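Local coordinates for rhamnogalacturonan endolyase YesW (Bacillus subtilis, PDB 2ZUX), which degrades type I rhamnogalacturonan of plant cell walls as an endo-acting polysaccharide lyase of family 11, releasing oligosaccharides, at residues T53-D58 / I532-R537. Residues are numbered along the deposited sequence; the frame is centred on the assembly and turned at random.
Sequences TTNYVD and IPTEHR
The start of strand 55-58, an edge strand of the N-terminal beta-sheet domain, meets a loop of the C-terminal beta-propeller domain here, with T53, T54 and N55 lying against P533, T534 and R537. A water with three protein partners joins the two segments at one end. It accepts from T53 OG1 (3.2 Å), whose hydroxyl serves as a donor, and gives its own hydrogens to T54 OG1 (3.2 Å) and to H536 O (3.0 Å). Threonine suits position 54 because its hydroxyl can take this hydrogen and also bond the carbonyl of W25. Its chi1 of 69° turns OG1 towards the water and sets methyl CG2 anti to the carbonyl carbon, on the side where R537 CD lies 3.7 Å from CG2. The two side chains cross at nearly a right angle. Arginine fits because its long chain packs methylenes on T54 while the guanidinium bonds V35 O and makes a cation-pi contact with F27.

N55, with a short, flat amide, reaches the backbone of T534, its CG lying 3.8 Å from both T534 N and T534 O. Methyl CG2 of T534 abuts the same amide, while T534 OG1 bonds G460 O and, in an ST turn, accepts from H536 N (3.0 Å, N-H...O angle 162°). An alanine in place of N55 would probably open a gap beside T534 and strip its backbone of a neighbouring polar group. V57 and P533 add a looser apolar touch, CG2 to CG 4.4 Å. With the calcium-binding residues D510 and R512 alongside T54 and N55, this contact combines modest apolar packing with one well-defined polar link, the shared water.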
# COMPACT_ATOMS: atom_id res chain seq x y z
N THR A 53 -18.95 11.60 -16.24
CA THR A 53 -17.94 11.69 -15.19
C THR A 53 -18.53 11.36 -13.82
O THR A 53 -19.70 11.65 -13.55
CB THR A 53 -17.25 13.07 -15.16
OG1 THR A 53 -16.06 12.98 -14.37
CG2 THR A 53 -18.16 14.14 -14.58
N THR A 54 -17.71 10.77 -12.96
CA THR A 54 -18.19 10.29 -11.66
C THR A 54 -17.97 11.28 -10.51
O THR A 54 -17.69 10.89 -9.38
CB THR A 54 -17.73 8.84 -11.31
OG1 THR A 54 -16.32 8.81 -11.07
CG2 THR A 54 -18.07 7.88 -12.43
N ASN A 55 -18.10 12.56 -10.82
CA ASN A 55 -18.23 13.59 -9.80
C ASN A 55 -19.26 14.64 -10.23
O ASN A 55 -19.50 14.83 -11.42
CB ASN A 55 -16.88 14.20 -9.36
CG ASN A 55 -16.17 14.98 -10.45
OD1 ASN A 55 -16.50 14.90 -11.64
ND2 ASN A 55 -15.15 15.71 -10.05
N TYR A 56 -19.87 15.28 -9.24
CA TYR A 56 -20.98 16.18 -9.49
C TYR A 56 -21.04 17.19 -8.36
O TYR A 56 -20.88 16.83 -7.20
CB TYR A 56 -22.29 15.38 -9.55
CG TYR A 56 -23.48 16.17 -10.02
CD1 TYR A 56 -23.80 16.25 -11.38
CD2 TYR A 56 -24.30 16.85 -9.12
CE1 TYR A 56 -24.89 16.98 -11.82
CE2 TYR A 56 -25.40 17.58 -9.54
CZ TYR A 56 -25.69 17.64 -10.90
OH TYR A 56 -26.77 18.36 -11.33
N VAL A 57 -21.26 18.46 -8.70
CA VAL A 57 -21.43 19.49 -7.67
C VAL A 57 -22.90 19.91 -7.60
O VAL A 57 -23.45 20.43 -8.58
CB VAL A 57 -20.49 20.70 -7.90
CG1 VAL A 57 -20.73 21.79 -6.85
CG2 VAL A 57 -19.03 20.27 -7.86
N ASP A 58 -23.53 19.64 -6.46
CA ASP A 58 -24.91 20.03 -6.21
C ASP A 58 -24.94 21.36 -5.45
O ASP A 58 -24.71 21.40 -4.24
CB ASP A 58 -25.66 18.94 -5.44
CG ASP A 58 -27.12 19.31 -5.13
OD1 ASP A 58 -27.68 20.25 -5.75
OD2 ASP A 58 -27.71 18.65 -4.26
N ILE A 532 -11.98 18.67 -5.49
CA ILE A 532 -11.60 19.36 -6.72
C ILE A 532 -12.27 18.64 -7.89
O ILE A 532 -12.04 17.44 -8.10
CB ILE A 532 -10.07 19.39 -6.91
CG1 ILE A 532 -9.42 20.15 -5.75
CG2 ILE A 532 -9.71 20.04 -8.25
CD1 ILE A 532 -7.92 19.89 -5.58
N PRO A 533 -13.13 19.35 -8.66
CA PRO A 533 -13.79 18.70 -9.78
C PRO A 533 -12.82 18.20 -10.85
O PRO A 533 -11.76 18.79 -11.06
CB PRO A 533 -14.69 19.80 -10.35
CG PRO A 533 -14.86 20.77 -9.23
CD PRO A 533 -13.56 20.75 -8.49
N THR A 534 -13.21 17.12 -11.51
CA THR A 534 -12.44 16.58 -12.63
C THR A 534 -13.33 16.34 -13.84
O THR A 534 -14.51 16.02 -13.69
CB THR A 534 -11.68 15.29 -12.24
OG1 THR A 534 -10.85 14.88 -13.35
CG2 THR A 534 -12.62 14.15 -11.88
N GLU A 535 -12.76 16.50 -15.03
CA GLU A 535 -13.45 16.13 -16.26
C GLU A 535 -13.22 14.66 -16.61
O GLU A 535 -13.78 14.15 -17.59
CB GLU A 535 -12.98 17.01 -17.42
CG GLU A 535 -11.55 16.73 -17.87
CD GLU A 535 -11.02 17.74 -18.88
OE1 GLU A 535 -11.71 18.00 -19.89
OE2 GLU A 535 -9.90 18.26 -18.66
N HIS A 536 -12.38 13.98 -15.83
CA HIS A 536 -11.95 12.62 -16.16
C HIS A 536 -12.62 11.55 -15.32
O HIS A 536 -12.77 11.69 -14.10
CB HIS A 536 -10.44 12.47 -15.99
CG HIS A 536 -9.65 13.44 -16.81
ND1 HIS A 536 -9.54 13.33 -18.17
CD2 HIS A 536 -8.97 14.55 -16.45
CE1 HIS A 536 -8.80 14.33 -18.63
NE2 HIS A 536 -8.44 15.08 -17.60
N ARG A 537 -13.01 10.49 -16.01
CA ARG A 537 -13.51 9.29 -15.38
C ARG A 537 -12.50 8.16 -15.60
O ARG A 537 -12.08 7.90 -16.73
CB ARG A 537 -14.85 8.90 -16.02
CG ARG A 537 -15.43 7.64 -15.46
CD ARG A 537 -16.85 7.46 -15.94
NE ARG A 537 -16.96 6.81 -17.25
CZ ARG A 537 -18.12 6.45 -17.79
NH1 ARG A 537 -19.25 6.73 -17.16
NH2 ARG A 537 -18.14 5.83 -18.96
O HOH W 1 -14.79 11.55 -11.85